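PDB 4WHI: beta-lactamase, which probably acts on beta-lactams or related cell-wall peptides as a penicillin-binding protein, though the role of this C-terminal beta domain is unknown. Local coordinates for residues 23-28 and 33-38; 41-46 and 52-57. All coordinates share one frame; numbering follows the deposited sequence.

Interaction 1: residues 23-28 and 33-38; sequences GVYAND and ATVTYH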
# COMPACT_ATOMS: atom_id res chain seq x y z
N GLY A 23 5.51 -10.07 -2.69
CA GLY A 23 4.81 -11.07 -3.49
C GLY A 23 3.84 -10.48 -4.49
O GLY A 23 3.69 -9.25 -4.59
N VAL A 24 3.20 -11.37 -5.24
CA VAL A 24 2.22 -10.99 -6.24
C VAL A 24 0.86 -11.41 -5.72
O VAL A 24 0.58 -12.60 -5.55
CB VAL A 24 2.51 -11.66 -7.60
CG1 VAL A 24 1.44 -11.28 -8.62
CG2 VAL A 24 3.88 -11.25 -8.09
N TYR A 25 0.02 -10.42 -5.44
CA TYR A 25 -1.29 -10.63 -4.86
C TYR A 25 -2.34 -10.54 -5.97
O TYR A 25 -2.57 -9.47 -6.55
CB TYR A 25 -1.54 -9.59 -3.77
CG TYR A 25 -0.58 -9.65 -2.59
CD1 TYR A 25 0.73 -9.16 -2.69
CD2 TYR A 25 -0.98 -10.17 -1.37
CE1 TYR A 25 1.60 -9.21 -1.61
CE2 TYR A 25 -0.12 -10.21 -0.29
CZ TYR A 25 1.17 -9.73 -0.40
OH TYR A 25 2.01 -9.79 0.69
N ALA A 26 -2.96 -11.68 -6.27
CA ALA A 26 -3.87 -11.79 -7.40
C ALA A 26 -5.23 -11.14 -7.15
O ALA A 26 -5.71 -11.06 -6.02
CB ALA A 26 -4.07 -13.25 -7.77
N ASN A 27 -5.84 -10.68 -8.25
CA ASN A 27 -7.19 -10.16 -8.26
C ASN A 27 -7.68 -10.14 -9.72
O ASN A 27 -7.06 -9.50 -10.57
CB ASN A 27 -7.19 -8.74 -7.67
CG ASN A 27 -8.58 -8.13 -7.57
OD1 ASN A 27 -9.25 -7.93 -8.58
ND2 ASN A 27 -8.98 -7.78 -6.37
N ASP A 28 -8.78 -10.85 -10.00
CA ASP A 28 -9.33 -10.98 -11.35
C ASP A 28 -9.81 -9.64 -11.94
O ASP A 28 -9.74 -9.41 -13.15
CB ASP A 28 -10.52 -11.95 -11.35
CG ASP A 28 -10.12 -13.37 -10.95
OD1 ASP A 28 -8.95 -13.75 -11.17
OD2 ASP A 28 -10.99 -14.10 -10.42
N ALA A 33 -1.62 -7.08 -7.69
CA ALA A 33 -0.86 -6.05 -7.01
C ALA A 33 0.48 -6.68 -6.69
O ALA A 33 0.55 -7.68 -5.99
CB ALA A 33 -1.56 -5.64 -5.73
N THR A 34 1.55 -6.10 -7.23
CA THR A 34 2.88 -6.67 -7.08
C THR A 34 3.67 -5.86 -6.07
O THR A 34 3.86 -4.66 -6.24
CB THR A 34 3.61 -6.71 -8.44
OG1 THR A 34 2.85 -7.50 -9.35
CG2 THR A 34 4.99 -7.33 -8.29
N VAL A 35 4.11 -6.53 -5.00
CA VAL A 35 4.86 -5.89 -3.93
C VAL A 35 6.30 -6.37 -4.01
O VAL A 35 6.57 -7.58 -3.99
CB VAL A 35 4.24 -6.18 -2.55
CG1 VAL A 35 5.03 -5.49 -1.45
CG2 VAL A 35 2.78 -5.74 -2.51
N THR A 36 7.22 -5.42 -4.14
CA THR A 36 8.64 -5.71 -4.29
C THR A 36 9.44 -4.89 -3.28
O THR A 36 8.94 -3.90 -2.73
CB THR A 36 9.16 -5.42 -5.72
OG1 THR A 36 8.93 -4.04 -6.04
CG2 THR A 36 8.49 -6.32 -6.76
N TYR A 37 10.68 -5.29 -3.07
CA TYR A 37 11.56 -4.64 -2.11
C TYR A 37 12.81 -4.16 -2.82
O TYR A 37 13.40 -4.90 -3.62
CB TYR A 37 11.94 -5.63 -1.00
CG TYR A 37 13.00 -5.15 -0.04
CD1 TYR A 37 14.35 -5.37 -0.29
CD2 TYR A 37 12.65 -4.49 1.13
CE1 TYR A 37 15.33 -4.94 0.60
CE2 TYR A 37 13.62 -4.05 2.02
CZ TYR A 37 14.95 -4.29 1.76
OH TYR A 37 15.91 -3.86 2.65
N HIS A 38 13.22 -2.93 -2.54
CA HIS A 38 14.47 -2.41 -3.08
C HIS A 38 15.14 -1.47 -2.09
O HIS A 38 14.56 -0.48 -1.69
CB HIS A 38 14.22 -1.70 -4.41
CG HIS A 38 15.48 -1.28 -5.09
ND1 HIS A 38 15.85 0.04 -5.24
CD2 HIS A 38 16.49 -2.01 -5.63
CE1 HIS A 38 17.00 0.11 -5.87
NE2 HIS A 38 17.41 -1.12 -6.11

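Interaction 2: residues 41-46 and 52-57; sequences QLRLSL and TFDLTH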
# COMPACT_ATOMS: atom_id res chain seq x y z
N GLN A 41 13.10 -0.30 0.83
CA GLN A 41 11.81 0.28 0.47
C GLN A 41 10.89 -0.80 -0.09
O GLN A 41 11.28 -1.52 -1.00
CB GLN A 41 12.03 1.35 -0.61
CG GLN A 41 10.77 2.08 -1.06
CD GLN A 41 10.25 3.02 0.01
OE1 GLN A 41 10.95 3.94 0.42
NE2 GLN A 41 9.02 2.79 0.48
N LEU A 42 9.68 -0.90 0.46
CA LEU A 42 8.61 -1.67 -0.17
C LEU A 42 7.94 -0.78 -1.22
O LEU A 42 7.72 0.41 -1.00
CB LEU A 42 7.56 -2.15 0.82
CG LEU A 42 7.83 -3.35 1.72
CD1 LEU A 42 6.62 -3.61 2.60
CD2 LEU A 42 8.17 -4.59 0.91
N ARG A 43 7.64 -1.38 -2.37
CA ARG A 43 6.91 -0.71 -3.45
C ARG A 43 5.70 -1.53 -3.86
O ARG A 43 5.73 -2.76 -3.79
CB ARG A 43 7.81 -0.51 -4.67
CG ARG A 43 9.16 0.14 -4.39
CD ARG A 43 10.28 -0.88 -4.22
NE ARG A 43 10.37 -1.71 -5.41
CZ ARG A 43 11.00 -1.37 -6.54
NH1 ARG A 43 11.67 -0.23 -6.63
NH2 ARG A 43 10.97 -2.19 -7.57
N LEU A 44 4.65 -0.84 -4.28
CA LEU A 44 3.42 -1.43 -4.78
C LEU A 44 3.26 -1.07 -6.25
O LEU A 44 3.24 0.12 -6.59
CB LEU A 44 2.24 -0.88 -3.98
CG LEU A 44 0.82 -1.18 -4.47
CD1 LEU A 44 0.54 -2.67 -4.38
CD2 LEU A 44 -0.19 -0.40 -3.63
N SER A 45 3.18 -2.07 -7.12
CA SER A 45 2.95 -1.86 -8.56
C SER A 45 1.58 -2.38 -8.97
O SER A 45 1.20 -3.50 -8.64
CB SER A 45 4.02 -2.56 -9.39
OG SER A 45 5.32 -2.08 -9.08
N LEU A 46 0.83 -1.55 -9.71
CA LEU A 46 -0.52 -1.88 -10.14
C LEU A 46 -0.70 -1.61 -11.64
O LEU A 46 -0.16 -0.64 -12.16
CB LEU A 46 -1.53 -1.03 -9.39
CG LEU A 46 -1.60 -1.23 -7.88
CD1 LEU A 46 -2.16 0.03 -7.22
CD2 LEU A 46 -2.45 -2.45 -7.57
N THR A 52 3.69 2.55 -10.09
CA THR A 52 4.35 2.12 -8.85
C THR A 52 4.40 3.19 -7.77
O THR A 52 4.65 4.36 -8.05
CB THR A 52 5.76 1.58 -9.15
OG1 THR A 52 5.62 0.42 -10.00
CG2 THR A 52 6.50 1.17 -7.88
N PHE A 53 4.16 2.74 -6.54
CA PHE A 53 4.08 3.62 -5.38
C PHE A 53 4.99 3.12 -4.28
O PHE A 53 5.02 1.92 -3.99
CB PHE A 53 2.65 3.64 -4.84
CG PHE A 53 1.62 4.06 -5.85
CD1 PHE A 53 1.03 3.12 -6.70
CD2 PHE A 53 1.21 5.38 -5.94
CE1 PHE A 53 0.08 3.50 -7.62
CE2 PHE A 53 0.25 5.76 -6.86
CZ PHE A 53 -0.31 4.82 -7.70
N ASP A 54 5.73 4.02 -3.65
CA ASP A 54 6.45 3.69 -2.42
C ASP A 54 5.44 3.44 -1.31
O ASP A 54 4.50 4.22 -1.14
CB ASP A 54 7.35 4.83 -1.98
CG ASP A 54 8.61 4.94 -2.79
OD1 ASP A 54 8.88 4.03 -3.62
OD2 ASP A 54 9.33 5.94 -2.60
N LEU A 55 5.63 2.36 -0.56
CA LEU A 55 4.81 2.09 0.62
C LEU A 55 5.52 2.61 1.85
O LEU A 55 6.66 2.24 2.11
CB LEU A 55 4.54 0.59 0.76
CG LEU A 55 3.60 -0.01 -0.28
CD1 LEU A 55 3.54 -1.52 -0.15
CD2 LEU A 55 2.21 0.60 -0.18
N THR A 56 4.85 3.48 2.59
CA THR A 56 5.40 4.02 3.82
C THR A 56 4.68 3.36 4.99
O THR A 56 3.47 3.28 5.00
CB THR A 56 5.21 5.55 3.86
OG1 THR A 56 5.99 6.14 2.81
CG2 THR A 56 5.67 6.13 5.19
N HIS A 57 5.44 2.88 5.96
CA HIS A 57 4.83 2.25 7.12
C HIS A 57 3.88 3.20 7.86
O HIS A 57 4.19 4.37 8.05
CB HIS A 57 5.89 1.71 8.07
CG HIS A 57 5.31 0.85 9.14
ND1 HIS A 57 5.39 1.17 10.47
CD2 HIS A 57 4.58 -0.29 9.06
CE1 HIS A 57 4.76 0.24 11.18
NE2 HIS A 57 4.26 -0.65 10.35
O HOH W 1 8.34 5.37 1.81
O HOH W 2 8.76 0.48 2.88

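Interaction 1: residues 23-28 and 33-38
The first beta hairpin of the domain pairs Gly23, Val24 and Tyr25 with Val35, Thr34 and Ala33, two short antiparallel runs whose axes approach to 4.7 Å. Gly23 and Val35 form one hydrogen-bonded pair, with Gly23 N to Val35 O at 3.0 Å and Val35 N to Gly23 O at 2.8 Å. Tyr25 and Ala33 form the next, through Tyr25 N to Ala33 O and Ala33 N to Tyr25 O, both 2.8 Å. Gly23 runs through the bridge with a phi of 154°, a conformation suited to a residue without a side chain.

Between these pairs, Val24 and Thr34 sit opposite each other at a non-hydrogen-bonded position. Their side chains stand side by side on the outer face, Val24 CG2 lying 4.1 Å from Thr34 CG2, with Thr34 OG1 equally near both valine methyls.

The other face carries Tyr25, Ala33 and Val35 and is buried. Tyr25 CG lies beside its own backbone N (chi1 -62°), which leans the ring back along the strand until CE1 reaches Val35 CG2 at 3.8 Å. Ala33 O meets the same ring at its edge, in plane, 3.6 Å from Tyr25 CD1, in addition to accepting the Tyr25 N-H. The phenol oxygen is hydrogen-bonded to Tyr21 O, so the ring is held at its far end as well. Leu87 of strand 86-89 and Phe100 of strand 99-101 pack against Tyr25 and Ala33, and the backbone of Ala26 bonds to Thr101. With Tyr25, Ala33 and Val35 set into the core and Val24 and Thr34 turned outward, this is an edge hairpin of an antiparallel meander, here at an end of the sheet that curls round to meet the last strand.

Interaction 2: residues 41-46 and 52-57
Gln41 lays its amide over the carboxylate of Asp54, the two planes stacked only 9° apart with Gln41 CD 3.8 Å from Asp54 CG. A bend at chi2 (71°) folds the glutamine back so that NE2 donates to Leu42 O at 3.1 Å. Leu55 N reaches Leu42 O from the opposite face of that carbonyl, at 2.9 Å, so one oxygen is gripped from both sides. Two waters extend the network: one accepts from Gln41 NE2 and also bonds Thr56 OG1, the other links Leu42 N to Leu55 O.

Farther along, Leu44 and Phe53 exchange two backbone hydrogen bonds. On the same face as Asp54, Ser45 OG and Thr52 OG1 lie 2.7 Å apart, and Thr52 OG1 is also hydrogen-bonded to Asn50 O.

The other face is apolar. Leu55 CG rests 4.0 Å from Leu44 CB, and Leu46, crossing Phe53 at about a right angle, brings CD1 to 4.1 Å from Phe53 CE1. Phe63 and Phe65 of strand 62-66 cover Leu55, continuing this hydrophobic side. Strands 41-46 and 51-59 thus make an amphipathic beta hairpin in the middle of the sheet, one side polar and the other set into the core.

Interaction 1 closes before interaction 2 opens, and their centres lie about 10 Å apart in one antiparallel sheet whose strands follow chain order. Strands 33-38 and 41-46 are neighbours, so the second partner of interaction 1 lies directly against the first of interaction 2. Thr34 O and Ser45 N, 2.8 Å apart, probably hydrogen-bond across this seam, as do Thr36 OG1 and Arg43 NE. The two hairpins thus form four consecutive strands, 23-25, 33-38, 41-46 and 51-59, of the meander. Val35 and Ala33 pack on Leu42, Leu44 and Leu46, joining the apolar faces of both contacts into the hydrophobic core of this small beta domain.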